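Local structure of tRNA(Phe) 7-((3-amino-3-carboxypropyl)-4-demethylwyosine(37)-N(4))-methyltransferase 1 (Pyrococcus horikoshii, 2IT2) at residues Met5-Asn10 / Lys141-Glu146; His79-Leu84 / Gln180-Lys185; Gln98-Val103 / Asp154-Glu159. The protein probably transfers a methyl group from S-adenosyl-L-methionine to N-4 of a wyosine precursor at position 37 of tRNA(Phe). All coordinates share one frame; numbering follows the deposited sequence.

The three contacts are spread along an elongated chain that pairs with a second copy of itself. Interactions 1 and 3 lie on opposite sides of the chain's centre, with their own centres about 38 Å apart. One antiparallel sheet links them, because strand 98-112 pairs with both 143-148 and 153-159. Both also touch the second subunit. Interaction 2 joins a loop to the long helix 167-194, and its centre is about 17 Å from that of interaction 3. These two meet directly: Gln180 OE1 lies 3.4 Å from Val103 CG1, and Phe184 packs on the same valine. None of the three is assigned to the methyl-donor or tRNA site.

Interaction 1. Residues Met5-Asn10 / Lys141-Glu146; sequences MRFTEN and KKLIVE
Phe7 and Leu143 run alongside each other in the same direction. The leucine covers one face of the ring: Leu143 CB is 4.0 Å from the centroid of the Phe7 ring and 24° off its normal, a CH-pi contact. Farther out, Leu143 CD1 meets the ring end at Phe7 CZ, 3.7 Å away. Thr8 OG1 lies off-centre over the opposite face and is hydrogen-bonded to Lys113 O. Phe7 CB lies against the backbone of Lys142, 3.6 Å from Lys142 CA. Phe7 CG is wedged between N and C (chi1 74°), which brings the ring alongside Leu143. The contact sets the short N-terminal helix 6-9 against the start of strand 143-148 in the antiparallel sheet. Tyr4 of the second subunit also packs on Phe7. An alanine in place of Phe7 would probably leave Leu143 without its aromatic cover and open a gap between helix and strand. No direct hydrogen bond crosses between the two segments. Instead, water 1 bridges the backbones, 2.6 Å from Phe7 O and 2.8 Å from Lys141 O. At the border, Asn10 CB approaches Lys141 O at 3.8 Å, while Asn10 ND2 is hydrogen-bonded to Asn140 O. On the far side of the helix, Arg6 NE and Glu9 OE1 form a salt bridge whose hydrogen bond is weak.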
loop_
_atom_site.group_PDB
_atom_site.type_symbol
_atom_site.label_atom_id
_atom_site.label_comp_id
_atom_site.label_asym_id
_atom_site.label_seq_id
_atom_site.Cartn_x
_atom_site.Cartn_y
_atom_site.Cartn_z
HETATM N N MSE B 5 -4.901 6.920 -26.016
HETATM C CA MSE B 5 -5.992 7.900 -26.026
HETATM C C MSE B 5 -7.410 7.328 -26.106
HETATM O O MSE B 5 -8.376 8.091 -26.177
HETATM C CB MSE B 5 -5.809 8.939 -27.173
HETATM C CG MSE B 5 -4.446 9.753 -27.221
HETATM SE SE MSE B 5 -4.109 11.012 -28.606
HETATM C CE MSE B 5 -4.154 9.813 -30.150
ATOM N N ARG B 6 -7.538 6.004 -26.122
ATOM C CA ARG B 6 -8.861 5.395 -26.163
ATOM C C ARG B 6 -9.664 5.728 -24.905
ATOM O O ARG B 6 -10.864 5.976 -24.999
ATOM C CB ARG B 6 -8.758 3.879 -26.304
ATOM C CG ARG B 6 -9.064 3.398 -27.694
ATOM C CD ARG B 6 -10.474 3.808 -28.107
ATOM N NE ARG B 6 -10.691 3.620 -29.538
ATOM C CZ ARG B 6 -10.834 2.437 -30.126
ATOM N NH1 ARG B 6 -10.793 1.325 -29.406
ATOM N NH2 ARG B 6 -11.014 2.364 -31.439
ATOM N N PHE B 7 -9.021 5.741 -23.735
ATOM C CA PHE B 7 -9.763 6.043 -22.502
ATOM C C PHE B 7 -10.309 7.464 -22.538
ATOM O O PHE B 7 -11.348 7.755 -21.952
ATOM C CB PHE B 7 -8.896 5.833 -21.245
ATOM C CG PHE B 7 -7.851 6.894 -21.021
ATOM C CD1 PHE B 7 -6.590 6.775 -21.585
ATOM C CD2 PHE B 7 -8.119 7.992 -20.213
ATOM C CE1 PHE B 7 -5.606 7.737 -21.339
ATOM C CE2 PHE B 7 -7.144 8.955 -19.961
ATOM C CZ PHE B 7 -5.890 8.827 -20.523
ATOM N N THR B 8 -9.605 8.353 -23.231
ATOM C CA THR B 8 -10.063 9.728 -23.341
ATOM C C THR B 8 -11.293 9.746 -24.263
ATOM O O THR B 8 -12.270 10.464 -24.028
ATOM C CB THR B 8 -8.973 10.640 -23.940
ATOM O OG1 THR B 8 -7.803 10.629 -23.109
ATOM C CG2 THR B 8 -9.491 12.049 -24.038
ATOM N N GLU B 9 -11.235 8.954 -25.326
ATOM C CA GLU B 9 -12.352 8.872 -26.254
ATOM C C GLU B 9 -13.593 8.278 -25.583
ATOM O O GLU B 9 -14.720 8.669 -25.882
ATOM C CB GLU B 9 -11.950 8.014 -27.455
ATOM C CG GLU B 9 -10.916 8.684 -28.355
ATOM C CD GLU B 9 -9.958 7.706 -29.019
ATOM O OE1 GLU B 9 -10.343 6.544 -29.259
ATOM O OE2 GLU B 9 -8.813 8.113 -29.321
ATOM N N ASN B 10 -13.366 7.331 -24.675
ATOM C CA ASN B 10 -14.439 6.645 -23.954
ATOM C C ASN B 10 -14.873 7.311 -22.647
ATOM O O ASN B 10 -15.804 6.838 -21.990
ATOM C CB ASN B 10 -14.005 5.208 -23.636
ATOM C CG ASN B 10 -13.902 4.333 -24.870
ATOM O OD1 ASN B 10 -14.749 4.393 -25.761
ATOM N ND2 ASN B 10 -12.875 3.495 -24.915
ATOM N N LYS B 141 -10.718 1.467 -21.653
ATOM C CA LYS B 141 -11.985 1.970 -21.137
ATOM C C LYS B 141 -11.814 3.174 -20.213
ATOM O O LYS B 141 -12.612 4.104 -20.254
ATOM C CB LYS B 141 -12.744 0.857 -20.401
ATOM C CG LYS B 141 -13.189 -0.274 -21.311
ATOM C CD LYS B 141 -13.984 -1.329 -20.562
ATOM C CE LYS B 141 -14.392 -2.465 -21.486
ATOM N NZ LYS B 141 -15.231 -3.458 -20.763
ATOM N N LYS B 142 -10.763 3.170 -19.396
ATOM C CA LYS B 142 -10.557 4.266 -18.462
ATOM C C LYS B 142 -9.171 4.270 -17.827
ATOM O O LYS B 142 -8.403 3.315 -17.960
ATOM C CB LYS B 142 -11.634 4.208 -17.359
ATOM C CG LYS B 142 -11.743 2.870 -16.628
ATOM C CD LYS B 142 -13.024 2.777 -15.798
ATOM C CE LYS B 142 -13.186 1.388 -15.196
ATOM N NZ LYS B 142 -14.515 1.208 -14.549
ATOM N N LEU B 143 -8.855 5.380 -17.170
ATOM C CA LEU B 143 -7.601 5.542 -16.441
ATOM C C LEU B 143 -8.043 5.760 -14.996
ATOM O O LEU B 143 -8.751 6.725 -14.708
ATOM C CB LEU B 143 -6.835 6.775 -16.928
ATOM C CG LEU B 143 -5.471 7.051 -16.269
ATOM C CD1 LEU B 143 -4.733 8.053 -17.133
ATOM C CD2 LEU B 143 -5.602 7.590 -14.859
ATOM N N ILE B 144 -7.619 4.879 -14.095
ATOM C CA ILE B 144 -8.008 4.997 -12.689
ATOM C C ILE B 144 -6.866 5.477 -11.821
ATOM O O ILE B 144 -5.738 4.981 -11.910
ATOM C CB ILE B 144 -8.514 3.628 -12.111
ATOM C CG1 ILE B 144 -9.760 3.148 -12.868
ATOM C CG2 ILE B 144 -8.815 3.750 -10.606
ATOM C CD1 ILE B 144 -10.940 4.077 -12.792
ATOM N N VAL B 145 -7.183 6.482 -11.014
ATOM C CA VAL B 145 -6.275 7.047 -10.033
ATOM C C VAL B 145 -6.747 6.452 -8.698
ATOM O O VAL B 145 -7.953 6.378 -8.434
ATOM C CB VAL B 145 -6.419 8.576 -9.951
ATOM C CG1 VAL B 145 -5.781 9.088 -8.676
ATOM C CG2 VAL B 145 -5.763 9.219 -11.165
ATOM N N GLU B 146 -5.808 5.991 -7.879
ATOM C CA GLU B 146 -6.140 5.440 -6.557
ATOM C C GLU B 146 -5.582 6.404 -5.528
ATOM O O GLU B 146 -4.430 6.830 -5.636
ATOM C CB GLU B 146 -5.503 4.062 -6.350
ATOM C CG GLU B 146 -5.809 3.411 -5.008
ATOM C CD GLU B 146 -5.322 1.981 -4.964
ATOM O OE1 GLU B 146 -4.091 1.774 -4.940
ATOM O OE2 GLU B 146 -6.167 1.061 -4.968
HETATM O O HOH W 1 -12.441 6.889 -19.707
#

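Interaction 2. Residues His79-Leu84 / Gln180-Lys185; sequences HREVSL and QMRRFK
Lys185 NZ donates to His79 O at 3.0 Å, the one direct hydrogen bond between the two segments. It approaches the oxygen from nearly straight ahead (157° at O) and about 20° out of the carbonyl plane. The lysine chain bends at chi2 (-54°) and then runs extended to the carbonyl. The same NZ has two further partners, a salt bridge to Asp34 OD2 and a hydrogen bond to Ser55 O. The ammonium group therefore ties the loop carrying His79 to Asp34, just before helix 36-43, and to Ser55 of strand 48-63.

The apolar part of the contact belongs to Met181, modelled as selenomethionine, and to the aliphatic part of Glu81. The two chains pass each other at a slant. Met181 CG meets Glu81 CG at 3.9 Å and lies equally close to Glu81 N. The Met181 chain bends at chi2 and again at chi3, and Met181 SE comes 4.1 Å from His79 O. Ile58 of strand 48-63 also packs on Met181.

The charged ends, at the protein surface, meet less closely. Glu81 OE1 is 4.5 Å from Arg182 NE, near the guanidinium plane at its edge, but this is too long for a salt bridge. Water 2 lies between them. It donates to Glu81 OE1 at 3.1 Å and accepts a weak bond from Arg182 NH2 at 2.7 Å. The contact joins the loop after strand 73-78 to the middle of helix 167-194. Val82 N is also hydrogen-bonded to Asn178 OD1 of that helix.

The chemistry implies two levels of hold. The lysine grips a main-chain carbonyl directly, while the Glu81-Arg182 attraction is probably softened by water and by its surface position.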
loop_
_atom_site.group_PDB
_atom_site.type_symbol
_atom_site.label_atom_id
_atom_site.label_comp_id
_atom_site.label_asym_id
_atom_site.label_seq_id
_atom_site.Cartn_x
_atom_site.Cartn_y
_atom_site.Cartn_z
ATOM N N HIS B 79 -16.481 1.495 10.195
ATOM C CA HIS B 79 -15.769 2.592 9.561
ATOM C C HIS B 79 -15.917 3.880 10.367
ATOM O O HIS B 79 -15.891 4.982 9.836
ATOM C CB HIS B 79 -16.345 2.786 8.158
ATOM C CG HIS B 79 -17.765 3.280 8.260
ATOM N ND1 HIS B 79 -18.090 4.538 8.644
ATOM C CD2 HIS B 79 -18.946 2.581 7.986
ATOM C CE1 HIS B 79 -19.435 4.596 8.599
ATOM N NE2 HIS B 79 -19.974 3.438 8.209
ATOM N N ARG B 80 -16.058 3.648 11.686
ATOM C CA ARG B 80 -16.028 4.728 12.657
ATOM C C ARG B 80 -15.000 4.451 13.750
ATOM O O ARG B 80 -14.531 3.335 13.930
ATOM C CB ARG B 80 -17.422 4.854 13.274
ATOM C CG ARG B 80 -18.379 5.655 12.391
ATOM C CD ARG B 80 -19.692 5.982 13.112
ATOM N NE ARG B 80 -20.636 6.628 12.197
ATOM C CZ ARG B 80 -21.534 5.840 11.577
ATOM N NH1 ARG B 80 -21.544 4.538 11.805
ATOM N NH2 ARG B 80 -22.418 6.381 10.734
ATOM N N GLU B 81 -14.732 5.387 14.651
ATOM C CA GLU B 81 -13.937 5.071 15.830
ATOM C C GLU B 81 -14.759 4.107 16.681
ATOM O O GLU B 81 -15.991 4.142 16.659
ATOM C CB GLU B 81 -13.631 6.335 16.620
ATOM C CG GLU B 81 -12.902 7.379 15.812
ATOM C CD GLU B 81 -12.665 8.646 16.591
ATOM O OE1 GLU B 81 -11.831 8.628 17.523
ATOM O OE2 GLU B 81 -13.323 9.656 16.269
ATOM N N VAL B 82 -14.078 3.257 17.439
ATOM C CA VAL B 82 -14.762 2.261 18.250
ATOM C C VAL B 82 -14.516 2.366 19.750
ATOM O O VAL B 82 -13.636 3.086 20.218
ATOM C CB VAL B 82 -14.369 0.830 17.793
ATOM C CG1 VAL B 82 -14.715 0.631 16.322
ATOM C CG2 VAL B 82 -12.876 0.607 18.023
ATOM N N SER B 83 -15.328 1.636 20.502
ATOM C CA SER B 83 -15.197 1.604 21.948
ATOM C C SER B 83 -14.682 0.224 22.303
ATOM O O SER B 83 -14.811 -0.718 21.479
ATOM C CB SER B 83 -16.539 1.829 22.628
ATOM O OG SER B 83 -17.508 0.881 22.201
ATOM N N LEU B 84 -14.099 0.089 23.506
ATOM C CA LEU B 84 -13.549 -1.205 23.942
ATOM C C LEU B 84 -14.670 -2.239 23.966
ATOM O O LEU B 84 -14.428 -3.371 23.644
ATOM C CB LEU B 84 -12.942 -1.114 25.332
ATOM C CG LEU B 84 -11.888 -2.062 25.897
ATOM C CD1 LEU B 84 -10.960 -2.595 24.787
ATOM C CD2 LEU B 84 -11.147 -1.272 27.012
ATOM N N GLN B 180 -5.796 6.859 14.430
ATOM C CA GLN B 180 -5.594 6.694 12.998
ATOM C C GLN B 180 -6.894 6.989 12.252
ATOM O O GLN B 180 -6.889 7.690 11.241
ATOM C CB GLN B 180 -5.085 5.277 12.691
ATOM C CG GLN B 180 -3.688 4.993 13.244
ATOM C CD GLN B 180 -3.230 3.566 12.996
ATOM O OE1 GLN B 180 -3.995 2.620 13.188
ATOM N NE2 GLN B 180 -1.977 3.402 12.587
HETATM N N MSE B 181 -8.012 6.484 12.756
HETATM C CA MSE B 181 -9.285 6.740 12.107
HETATM C C MSE B 181 -9.584 8.236 12.073
HETATM O O MSE B 181 -10.096 8.750 11.075
HETATM C CB MSE B 181 -10.405 6.006 12.842
HETATM C CG MSE B 181 -11.788 6.232 12.258
HETATM SE SE MSE B 181 -11.893 5.492 10.490
HETATM C CE MSE B 181 -10.862 3.903 10.901
ATOM N N ARG B 182 -9.246 8.933 13.154
ATOM C CA ARG B 182 -9.496 10.364 13.223
ATOM C C ARG B 182 -8.693 11.066 12.134
ATOM O O ARG B 182 -9.195 11.984 11.481
ATOM C CB ARG B 182 -9.112 10.916 14.595
ATOM C CG ARG B 182 -9.554 12.354 14.802
ATOM C CD ARG B 182 -8.900 12.968 16.030
ATOM N NE ARG B 182 -9.342 12.344 17.271
ATOM C CZ ARG B 182 -9.193 12.897 18.471
ATOM N NH1 ARG B 182 -8.617 14.086 18.587
ATOM N NH2 ARG B 182 -9.621 12.267 19.556
ATOM N N ARG B 183 -7.454 10.627 11.931
ATOM C CA ARG B 183 -6.590 11.209 10.900
ATOM C C ARG B 183 -7.160 10.957 9.503
ATOM O O ARG B 183 -7.128 11.841 8.651
ATOM C CB ARG B 183 -5.176 10.629 10.996
ATOM C CG ARG B 183 -4.412 11.073 12.224
ATOM C CD ARG B 183 -3.056 10.387 12.302
ATOM N NE ARG B 183 -2.224 10.670 11.134
ATOM C CZ ARG B 183 -1.019 10.148 10.930
ATOM N NH1 ARG B 183 -0.495 9.314 11.819
ATOM N NH2 ARG B 183 -0.334 10.461 9.837
ATOM N N PHE B 184 -7.685 9.759 9.268
ATOM C CA PHE B 184 -8.271 9.449 7.967
ATOM C C PHE B 184 -9.428 10.398 7.679
ATOM O O PHE B 184 -9.539 10.951 6.580
ATOM C CB PHE B 184 -8.814 8.018 7.936
ATOM C CG PHE B 184 -7.765 6.952 8.077
ATOM C CD1 PHE B 184 -6.494 7.118 7.541
ATOM C CD2 PHE B 184 -8.070 5.748 8.711
ATOM C CE1 PHE B 184 -5.542 6.097 7.623
ATOM C CE2 PHE B 184 -7.125 4.726 8.796
ATOM C CZ PHE B 184 -5.864 4.903 8.256
ATOM N N LYS B 185 -10.295 10.588 8.670
ATOM C CA LYS B 185 -11.456 11.457 8.498
ATOM C C LYS B 185 -11.058 12.904 8.246
ATOM O O LYS B 185 -11.711 13.607 7.473
ATOM C CB LYS B 185 -12.365 11.396 9.725
ATOM C CG LYS B 185 -12.835 10.003 10.101
ATOM C CD LYS B 185 -13.490 9.286 8.937
ATOM C CE LYS B 185 -14.071 7.957 9.375
ATOM N NZ LYS B 185 -14.735 7.234 8.255
HETATM O O HOH W 2 -9.178 9.694 18.829
#

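Interaction 3. Residues Gln98-Val103 / Asp154-Glu159; sequences QLWFLV and DVLLGE
Trp100 lies across Leu156 on one face of the paired strands. Its CB is 4.0 Å from Val155 O. With CG beside the backbone N (chi1 -71°), the indole swings over the partner strand. CE3 then comes 3.4 Å from Val155 C, and CZ3 lies 3.6 Å from Leu156 N, with Asp154 O near the ring plane at its edge. CH2, at the far end, meets Leu156 CB, which stands over the six-membered ring, 12° off its normal, in a CH-pi contact. CZ2 and CE2 lie under Leu156 CD1, which is 3.8 Å from Trp100 CE2. At the polar corner Trp100 NE1 donates to Gln98 OE1 at 3.0 Å. That oxygen lies in the indole plane, which helps to fix the ring's rotation.

The backbones pair antiparallel. Phe101 and Val155 exchange two nearly straight hydrogen bonds. At the other end Leu157 and Gly158 both face Leu99, a classic beta bulge. Leu99 O accepts from Leu157 N at 2.7 Å and only weakly from Gly158 N.

Strand 48-63 pairs with the other edge of 98-103. Phe101 and Val155 face helix 167-194, and Phe101 also meets helix 84-91. Ile176 of the second subunit packs on Trp100.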
loop_
_atom_site.group_PDB
_atom_site.type_symbol
_atom_site.label_atom_id
_atom_site.label_comp_id
_atom_site.label_asym_id
_atom_site.label_seq_id
_atom_site.Cartn_x
_atom_site.Cartn_y
_atom_site.Cartn_z
ATOM N N GLN B 98 -6.210 -17.306 12.771
ATOM C CA GLN B 98 -5.559 -16.198 13.459
ATOM C C GLN B 98 -6.560 -15.064 13.629
ATOM O O GLN B 98 -7.273 -14.707 12.684
ATOM C CB GLN B 98 -4.356 -15.684 12.657
ATOM C CG GLN B 98 -3.368 -16.764 12.245
ATOM C CD GLN B 98 -2.190 -16.221 11.463
ATOM O OE1 GLN B 98 -2.306 -15.221 10.750
ATOM N NE2 GLN B 98 -1.050 -16.894 11.574
ATOM N N LEU B 99 -6.626 -14.513 14.837
ATOM C CA LEU B 99 -7.523 -13.397 15.110
ATOM C C LEU B 99 -6.692 -12.108 15.016
ATOM O O LEU B 99 -5.685 -11.943 15.702
ATOM C CB LEU B 99 -8.162 -13.549 16.497
ATOM C CG LEU B 99 -9.146 -12.436 16.883
ATOM C CD1 LEU B 99 -10.347 -12.445 15.935
ATOM C CD2 LEU B 99 -9.594 -12.617 18.338
ATOM N N TRP B 100 -7.102 -11.212 14.129
ATOM C CA TRP B 100 -6.383 -9.959 13.918
ATOM C C TRP B 100 -7.213 -8.705 14.150
ATOM O O TRP B 100 -8.425 -8.686 13.898
ATOM C CB TRP B 100 -5.844 -9.885 12.480
ATOM C CG TRP B 100 -4.704 -10.820 12.184
ATOM C CD1 TRP B 100 -4.791 -12.131 11.791
ATOM C CD2 TRP B 100 -3.307 -10.530 12.315
ATOM N NE1 TRP B 100 -3.532 -12.672 11.675
ATOM C CE2 TRP B 100 -2.604 -11.718 11.994
ATOM C CE3 TRP B 100 -2.583 -9.389 12.679
ATOM C CZ2 TRP B 100 -1.205 -11.788 12.021
ATOM C CZ3 TRP B 100 -1.191 -9.459 12.704
ATOM C CH2 TRP B 100 -0.519 -10.657 12.382
ATOM N N PHE B 101 -6.552 -7.668 14.649
ATOM C CA PHE B 101 -7.193 -6.376 14.816
ATOM C C PHE B 101 -6.526 -5.578 13.693
ATOM O O PHE B 101 -5.298 -5.423 13.676
ATOM C CB PHE B 101 -6.876 -5.775 16.193
ATOM C CG PHE B 101 -7.505 -4.422 16.422
ATOM C CD1 PHE B 101 -6.910 -3.269 15.906
ATOM C CD2 PHE B 101 -8.697 -4.305 17.131
ATOM C CE1 PHE B 101 -7.495 -2.023 16.087
ATOM C CE2 PHE B 101 -9.296 -3.059 17.318
ATOM C CZ PHE B 101 -8.694 -1.918 16.799
ATOM N N LEU B 102 -7.318 -5.087 12.746
ATOM C CA LEU B 102 -6.771 -4.360 11.607
ATOM C C LEU B 102 -7.313 -2.943 11.464
ATOM O O LEU B 102 -8.475 -2.668 11.784
ATOM C CB LEU B 102 -7.080 -5.107 10.293
ATOM C CG LEU B 102 -6.759 -6.607 10.210
ATOM C CD1 LEU B 102 -7.281 -7.188 8.899
ATOM C CD2 LEU B 102 -5.263 -6.823 10.334
ATOM N N VAL B 103 -6.445 -2.050 11.006
ATOM C CA VAL B 103 -6.836 -0.681 10.696
ATOM C C VAL B 103 -6.366 -0.456 9.257
ATOM O O VAL B 103 -5.196 -0.697 8.939
ATOM C CB VAL B 103 -6.175 0.363 11.611
ATOM C CG1 VAL B 103 -6.559 1.761 11.148
ATOM C CG2 VAL B 103 -6.642 0.169 13.029
ATOM N N ASP B 154 -1.803 -3.793 12.246
ATOM C CA ASP B 154 -2.027 -5.223 12.141
ATOM C C ASP B 154 -1.547 -5.809 13.455
ATOM O O ASP B 154 -0.338 -5.965 13.653
ATOM C CB ASP B 154 -1.175 -5.823 11.020
ATOM C CG ASP B 154 -1.329 -5.091 9.704
ATOM O OD1 ASP B 154 -2.367 -5.273 9.043
ATOM O OD2 ASP B 154 -0.409 -4.333 9.321
ATOM N N VAL B 155 -2.477 -6.106 14.356
ATOM C CA VAL B 155 -2.136 -6.691 15.649
ATOM C C VAL B 155 -2.799 -8.055 15.835
ATOM O O VAL B 155 -4.015 -8.209 15.679
ATOM C CB VAL B 155 -2.561 -5.773 16.811
ATOM C CG1 VAL B 155 -2.305 -6.473 18.134
ATOM C CG2 VAL B 155 -1.797 -4.454 16.741
ATOM N N LEU B 156 -1.983 -9.046 16.166
ATOM C CA LEU B 156 -2.464 -10.403 16.394
ATOM C C LEU B 156 -3.129 -10.452 17.770
ATOM O O LEU B 156 -2.512 -10.094 18.768
ATOM C CB LEU B 156 -1.290 -11.372 16.350
ATOM C CG LEU B 156 -1.591 -12.856 16.552
ATOM C CD1 LEU B 156 -2.430 -13.422 15.415
ATOM C CD2 LEU B 156 -0.260 -13.574 16.644
ATOM N N LEU B 157 -4.381 -10.893 17.823
ATOM C CA LEU B 157 -5.116 -10.952 19.090
ATOM C C LEU B 157 -5.216 -12.360 19.669
ATOM O O LEU B 157 -5.415 -12.532 20.872
ATOM C CB LEU B 157 -6.536 -10.393 18.906
ATOM C CG LEU B 157 -6.682 -8.940 18.440
ATOM C CD1 LEU B 157 -8.163 -8.590 18.274
ATOM C CD2 LEU B 157 -6.004 -8.010 19.454
ATOM N N GLY B 158 -5.068 -13.363 18.816
ATOM C CA GLY B 158 -5.175 -14.731 19.287
ATOM C C GLY B 158 -5.121 -15.696 18.127
ATOM O O GLY B 158 -4.962 -15.277 16.988
ATOM N N GLU B 159 -5.248 -16.985 18.425
ATOM C CA GLU B 159 -5.210 -18.028 17.403
ATOM C C GLU B 159 -6.026 -19.248 17.815
ATOM O O GLU B 159 -5.917 -19.732 18.943
ATOM C CB GLU B 159 -3.768 -18.467 17.134
ATOM C CG GLU B 159 -2.840 -17.346 16.721
ATOM C CD GLU B 159 -1.487 -17.844 16.254
ATOM O OE1 GLU B 159 -0.918 -18.748 16.908
ATOM O OE2 GLU B 159 -0.982 -17.326 15.237
#